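PDB 3PPB: putative tetR family transcription regulator from Shewanella loihica, which probably binds DNA through a helix-turn-helix domain and regulates transcription, as in other TetR-family proteins. Local coordinates for residues 60-65 / 118-123; 67-72 / 127-132. All coordinates share one frame; numbering follows the deposited sequence. Where two conformers were deposited one is given.

Interaction 1: 60-65 / 118-123; sequences LFLGVK and QSVRDQ. With EDO (1,2-ethanediol), chain D.
In the tetracycline-repressor fold, one long helix connects the helix-turn-helix domain to the helical body; here that helix, 53-74, lays Phe-61 and Leu-62 against Val-120, near the start of helix 118-128. The two short segments run nearly parallel, 16° apart, with their axes 10.2 Å from each other, and they meet by packing alone. Val-120 CG1 is shared: it lies 3.7 Å from Phe-61 CD2 and 3.9 Å from Leu-62 CD2. The Phe-61 ring, extended away from its own helix with CG anti to the backbone N (chi1 -179°), passes alongside Val-120 and brings CZ to 4.2 Å from Arg-121 CG. Leu-62 CD2 also touches Val-120 O at 3.7 Å. Beyond CG the Arg-121 chain leads away, toward a long, weak ion pair with Asp-170 of the second subunit. One turn after Phe-61, the Lys-65 chain lays CG over one face of that ring, near the rim, then bends at chi2 (-82°) to carry its ammonium to a cation-pi contact with Phe-107 and a weak hydrogen bond with Ser-111. Replacing Lys-65 by an alanine is likely to take away the CG packing on the Phe-61 ring and leave Phe-107 without its cation. The ammonium also grips an ethanediol, probably from the crystallisation liquor, with Lys-65 NZ 2.8 Å from each of its oxygens, O1 and O2.

Interaction 2: 67-72 / 127-132; sequences EFADAI and GILGFI. With EDO (1,2-ethanediol), chain G; EDO (1,2-ethanediol), chain H.
In the core of the TetR-type helical body, helix 53-74 packs Ala-69 against Ile-128 and Leu-129, at the break between helices 118-128 and 130-141. Leu-129 leaves helical geometry, with phi/psi of -108°/29°, and its backbone comes close to the long helix: the CA atoms of Ala-69 and Leu-129 are 6.3 Å apart. The small Ala-69 side chain is consistent with this close approach; its methyl sits among three side chains. Its CB lies 3.7 Å from Ile-128 CG2 and 3.8 Å from Leu-129 CD2, and it also looks onto the edge of the Phe-131 ring. The same methyl of Leu-129 continues to the Phe-68 ring, where CD2 of the leucine meets CD2 of the phenylalanine at 4.1 Å, at the ring edge, the two side chains crossing at about a right angle. A turn further along, Ile-72 CD1 touches Phe-131 CZ at 3.7 Å, in the plane of the ring. Phe-131 reaches there with CG between the backbone N and the carbonyl carbon (chi1 73°), while Ile-132 CG1 sits over one face of its ring, near the rim. Ile-72 in turn sets CG2 over a face of Phe-68, again off-centre. That ring also meets Trp-96, Tyr-161 and Phe-107, and the Phe-68 side chain lies about 4 Å from a bound tetraethylene glycol, consistent with the ligand pocket that TetR-family bodies usually enclose. On the outer side of the helix Glu-67 forms a salt bridge with Lys-103, and each carboxylate oxygen accepts a hydrogen bond from a separate ethanediol: OE1 of Glu-67 from O1 of one at 2.7 Å, OE2 from O2 of the other at 2.9 Å.

Overall arrangement
Both interactions tie the connecting helix 53-74 to helix 118-128, with centres about 11 Å apart, and their order along the two helices is the same. Interaction 1, nearer the DNA-binding domain, is partly buried and mixes aromatic and aliphatic packing with polar side chains at its margins, where the second subunit comes near. Interaction 2 is buried, wholly apolar across its interface and untouched by the other chain; it also takes in the start of helix 130-141. Ile-128 joins them: its CD1 packs on Leu-62 O and its CG2 on Lys-65 O, while Gln-123 O probably accepts a hydrogen bond from Ile-128 N. Phe-107 borders both contacts.

Interaction 1: 60-65 / 118-123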
loop_
_atom_site.group_PDB
_atom_site.type_symbol
_atom_site.label_atom_id
_atom_site.label_comp_id
_atom_site.label_asym_id
_atom_site.label_seq_id
_atom_site.Cartn_x
_atom_site.Cartn_y
_atom_site.Cartn_z
ATOM N N LEU A 60 -13.483 -12.363 6.014
ATOM C CA LEU A 60 -13.208 -12.264 4.584
ATOM C C LEU A 60 -11.701 -12.081 4.355
ATOM O O LEU A 60 -11.098 -12.795 3.545
ATOM C CB LEU A 60 -13.999 -11.081 3.994
ATOM C CG LEU A 60 -13.799 -10.799 2.514
ATOM C CD1 LEU A 60 -14.213 -11.998 1.644
ATOM C CD2 LEU A 60 -14.540 -9.535 2.100
ATOM N N PHE A 61 -11.100 -11.117 5.086
ATOM C CA PHE A 61 -9.679 -10.775 5.028
ATOM C C PHE A 61 -8.810 -12.011 5.210
ATOM O O PHE A 61 -7.989 -12.298 4.341
ATOM C CB PHE A 61 -9.346 -9.714 6.101
ATOM C CG PHE A 61 -7.908 -9.249 6.128
ATOM C CD1 PHE A 61 -7.446 -8.324 5.207
ATOM C CD2 PHE A 61 -7.023 -9.721 7.090
ATOM C CE1 PHE A 61 -6.112 -7.909 5.223
ATOM C CE2 PHE A 61 -5.704 -9.280 7.123
ATOM C CZ PHE A 61 -5.260 -8.375 6.195
ATOM N N LEU A 62 -9.019 -12.759 6.316
ATOM C CA LEU A 62 -8.224 -13.950 6.637
ATOM C C LEU A 62 -8.440 -15.057 5.604
ATOM O O LEU A 62 -7.476 -15.757 5.239
ATOM C CB LEU A 62 -8.510 -14.466 8.061
ATOM C CG LEU A 62 -8.148 -13.524 9.222
ATOM C CD1 LEU A 62 -8.737 -14.026 10.519
ATOM C CD2 LEU A 62 -6.621 -13.326 9.354
ATOM N N GLY A 63 -9.681 -15.167 5.121
ATOM C CA GLY A 63 -10.065 -16.139 4.101
ATOM C C GLY A 63 -9.318 -15.939 2.798
ATOM O O GLY A 63 -8.731 -16.891 2.273
ATOM N N VAL A 64 -9.306 -14.688 2.286
ATOM C CA VAL A 64 -8.605 -14.339 1.039
ATOM C C VAL A 64 -7.077 -14.511 1.252
ATOM O O VAL A 64 -6.414 -15.085 0.390
ATOM C CB VAL A 64 -8.976 -12.931 0.471
ATOM C CG1 VAL A 64 -8.291 -12.699 -0.871
ATOM C CG2 VAL A 64 -10.503 -12.784 0.299
ATOM N N LYS A 65 -6.543 -14.073 2.407
ATOM C CA LYS A 65 -5.117 -14.254 2.728
ATOM C C LYS A 65 -4.753 -15.754 2.681
ATOM O O LYS A 65 -3.729 -16.103 2.079
ATOM C CB LYS A 65 -4.757 -13.656 4.112
ATOM C CG LYS A 65 -4.708 -12.133 4.165
ATOM C CD LYS A 65 -3.386 -11.585 3.649
ATOM C CE LYS A 65 -3.417 -10.091 3.530
ATOM N NZ LYS A 65 -2.042 -9.537 3.433
ATOM N N GLN A 118 -5.177 -4.328 13.860
ATOM C CA GLN A 118 -3.759 -4.713 13.845
ATOM C C GLN A 118 -3.576 -6.189 14.208
ATOM O O GLN A 118 -2.759 -6.862 13.573
ATOM C CB GLN A 118 -2.919 -3.829 14.780
ATOM C CG GLN A 118 -1.430 -3.800 14.408
ATOM C CD GLN A 118 -0.627 -2.821 15.232
ATOM O OE1 GLN A 118 -1.018 -1.660 15.438
ATOM N NE2 GLN A 118 0.541 -3.260 15.690
ATOM N N SER A 119 -4.363 -6.693 15.178
ATOM C CA SER A 119 -4.305 -8.088 15.624
ATOM C C SER A 119 -4.654 -9.065 14.483
ATOM O O SER A 119 -4.000 -10.107 14.365
ATOM C CB SER A 119 -5.223 -8.314 16.825
ATOM O OG SER A 119 -6.570 -7.975 16.549
ATOM N N VAL A 120 -5.638 -8.712 13.632
ATOM C CA VAL A 120 -6.055 -9.535 12.485
ATOM C C VAL A 120 -4.972 -9.474 11.389
ATOM O O VAL A 120 -4.669 -10.505 10.794
ATOM C CB VAL A 120 -7.459 -9.131 11.970
ATOM C CG1 VAL A 120 -7.832 -9.860 10.680
ATOM C CG2 VAL A 120 -8.509 -9.391 13.041
ATOM N N ARG A 121 -4.374 -8.287 11.161
ATOM C CA ARG A 121 -3.286 -8.118 10.199
ATOM C C ARG A 121 -2.074 -8.951 10.646
ATOM O O ARG A 121 -1.388 -9.525 9.794
ATOM C CB ARG A 121 -2.905 -6.638 10.026
ATOM C CG ARG A 121 -3.949 -5.823 9.243
ATOM C CD ARG A 121 -3.447 -4.464 8.782
ATOM N NE ARG A 121 -3.280 -3.496 9.876
ATOM C CZ ARG A 121 -2.102 -3.060 10.330
ATOM N NH1 ARG A 121 -0.968 -3.510 9.801
ATOM N NH2 ARG A 121 -2.050 -2.181 11.322
ATOM N N ASP A 122 -1.867 -9.075 11.993
ATOM C CA ASP A 122 -0.796 -9.870 12.603
ATOM C C ASP A 122 -1.024 -11.360 12.369
ATOM O O ASP A 122 -0.058 -12.074 12.092
ATOM C CB ASP A 122 -0.682 -9.584 14.122
ATOM C CG ASP A 122 -0.085 -8.234 14.486
ATOM O OD1 ASP A 122 0.561 -7.606 13.609
ATOM O OD2 ASP A 122 -0.242 -7.815 15.656
ATOM N N GLN A 123 -2.296 -11.822 12.492
ATOM C CA GLN A 123 -2.649 -13.230 12.277
ATOM C C GLN A 123 -2.349 -13.616 10.823
ATOM O O GLN A 123 -1.839 -14.707 10.582
ATOM C CB GLN A 123 -4.125 -13.511 12.654
ATOM C CG GLN A 123 -4.661 -14.926 12.327
ATOM C CD GLN A 123 -3.839 -16.097 12.839
ATOM O OE1 GLN A 123 -3.327 -16.099 13.964
ATOM N NE2 GLN A 123 -3.742 -17.150 12.036
HETATM C C1 EDO D . 0.205 -10.056 0.636
HETATM O O1 EDO D . -0.266 -10.817 1.747
HETATM C C2 EDO D . -1.002 -9.536 -0.128
HETATM O O2 EDO D . -1.858 -8.810 0.748
#

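Interaction 2: 67-72 / 127-132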
loop_
_atom_site.group_PDB
_atom_site.type_symbol
_atom_site.label_atom_id
_atom_site.label_comp_id
_atom_site.label_asym_id
_atom_site.label_seq_id
_atom_site.Cartn_x
_atom_site.Cartn_y
_atom_site.Cartn_z
ATOM N N GLU A 67 -6.307 -18.202 0.953
ATOM C CA GLU A 67 -6.347 -18.598 -0.462
ATOM C C GLU A 67 -5.044 -18.223 -1.187
ATOM O O GLU A 67 -4.479 -19.039 -1.923
ATOM C CB GLU A 67 -7.530 -17.930 -1.170
ATOM C CG GLU A 67 -8.871 -18.534 -0.836
ATOM C CD GLU A 67 -10.014 -17.786 -1.488
ATOM O OE1 GLU A 67 -9.821 -17.280 -2.617
ATOM O OE2 GLU A 67 -11.090 -17.673 -0.856
ATOM N N PHE A 68 -4.584 -16.981 -0.978
ATOM C CA PHE A 68 -3.356 -16.456 -1.561
ATOM C C PHE A 68 -2.145 -17.301 -1.127
ATOM O O PHE A 68 -1.354 -17.738 -1.970
ATOM C CB PHE A 68 -3.185 -14.994 -1.135
ATOM C CG PHE A 68 -1.880 -14.341 -1.525
ATOM C CD1 PHE A 68 -1.658 -13.918 -2.834
ATOM C CD2 PHE A 68 -0.892 -14.092 -0.572
ATOM C CE1 PHE A 68 -0.476 -13.260 -3.181
ATOM C CE2 PHE A 68 0.291 -13.440 -0.920
ATOM C CZ PHE A 68 0.497 -13.034 -2.221
ATOM N N ALA A 69 -2.021 -17.543 0.192
ATOM C CA ALA A 69 -0.927 -18.308 0.787
ATOM C C ALA A 69 -0.905 -19.726 0.232
ATOM O O ALA A 69 0.156 -20.194 -0.178
ATOM C CB ALA A 69 -1.061 -18.325 2.301
ATOM N N ASP A 70 -2.095 -20.367 0.147
ATOM C CA ASP A 70 -2.279 -21.720 -0.382
ATOM C C ASP A 70 -1.869 -21.813 -1.859
ATOM O O ASP A 70 -1.166 -22.751 -2.219
ATOM C CB ASP A 70 -3.740 -22.168 -0.215
ATOM C CG ASP A 70 -4.191 -22.507 1.202
ATOM O OD1 ASP A 70 -3.355 -22.434 2.133
ATOM O OD2 ASP A 70 -5.379 -22.874 1.377
ATOM N N ALA A 71 -2.278 -20.830 -2.696
ATOM C CA ALA A 71 -1.982 -20.799 -4.136
ATOM C C ALA A 71 -0.499 -20.644 -4.425
ATOM O O ALA A 71 0.036 -21.386 -5.256
ATOM C CB ALA A 71 -2.756 -19.679 -4.820
ATOM N N ILE A 72 0.170 -19.703 -3.745
ATOM C CA ILE A 72 1.585 -19.445 -4.017
ATOM C C ILE A 72 2.460 -20.599 -3.506
ATOM O O ILE A 72 3.415 -20.968 -4.197
ATOM C CB ILE A 72 2.056 -18.042 -3.532
ATOM C CG1 ILE A 72 2.109 -17.900 -2.001
ATOM C CG2 ILE A 72 1.162 -16.958 -4.167
ATOM C CD1 ILE A 72 2.828 -16.623 -1.501
ATOM N N GLY A 127 0.824 -15.785 11.010
ATOM C CA GLY A 127 0.128 -17.066 11.011
ATOM C C GLY A 127 0.029 -17.643 9.622
ATOM O O GLY A 127 0.791 -18.548 9.257
ATOM N N ILE A 128 -0.860 -17.059 8.816
ATOM C CA ILE A 128 -1.121 -17.466 7.436
ATOM C C ILE A 128 0.153 -17.357 6.572
ATOM O O ILE A 128 0.444 -18.269 5.800
ATOM C CB ILE A 128 -2.311 -16.638 6.856
ATOM C CG1 ILE A 128 -3.613 -16.956 7.654
ATOM C CG2 ILE A 128 -2.492 -16.933 5.360
ATOM C CD1 ILE A 128 -4.877 -16.079 7.319
ATOM N N LEU A 129 0.897 -16.258 6.691
ATOM C CA LEU A 129 2.095 -16.055 5.881
ATOM C C LEU A 129 3.378 -16.191 6.711
ATOM O O LEU A 129 4.412 -15.623 6.356
ATOM C CB LEU A 129 2.012 -14.707 5.157
ATOM C CG LEU A 129 0.824 -14.611 4.158
ATOM C CD1 LEU A 129 0.424 -13.193 3.930
ATOM C CD2 LEU A 129 1.139 -15.319 2.831
ATOM N N GLY A 130 3.309 -17.016 7.770
ATOM C CA GLY A 130 4.432 -17.314 8.653
ATOM C C GLY A 130 5.634 -17.909 7.934
ATOM O O GLY A 130 6.786 -17.711 8.353
ATOM N N PHE A 131 5.380 -18.645 6.826
ATOM C CA PHE A 131 6.441 -19.292 6.046
ATOM C C PHE A 131 7.390 -18.253 5.427
ATOM O O PHE A 131 8.533 -18.602 5.129
ATOM C CB PHE A 131 5.863 -20.214 4.949
ATOM C CG PHE A 131 5.233 -19.507 3.769
ATOM C CD1 PHE A 131 3.886 -19.166 3.781
ATOM C CD2 PHE A 131 5.994 -19.169 2.655
ATOM C CE1 PHE A 131 3.313 -18.492 2.702
ATOM C CE2 PHE A 131 5.423 -18.483 1.579
ATOM C CZ PHE A 131 4.086 -18.153 1.608
ATOM N N ILE A 132 6.910 -17.000 5.206
ATOM C CA ILE A 132 7.728 -15.941 4.593
ATOM C C ILE A 132 8.890 -15.598 5.515
ATOM O O ILE A 132 10.031 -15.578 5.043
ATOM C CB ILE A 132 6.920 -14.681 4.182
ATOM C CG1 ILE A 132 5.957 -15.016 3.016
ATOM C CG2 ILE A 132 7.865 -13.533 3.783
ATOM C CD1 ILE A 132 4.953 -13.867 2.642
HETATM C C1 EDO G . -7.769 -18.542 -5.594
HETATM O O1 EDO G . -8.084 -17.549 -4.606
HETATM C C2 EDO G . -6.657 -19.439 -5.057
HETATM O O2 EDO G . -6.240 -20.361 -6.076
HETATM C C1 EDO H . -15.208 -14.966 -1.119
HETATM O O1 EDO H . -14.762 -15.362 -2.421
HETATM C C2 EDO H . -14.549 -15.853 -0.068
HETATM O O2 EDO H . -13.128 -15.711 -0.154
#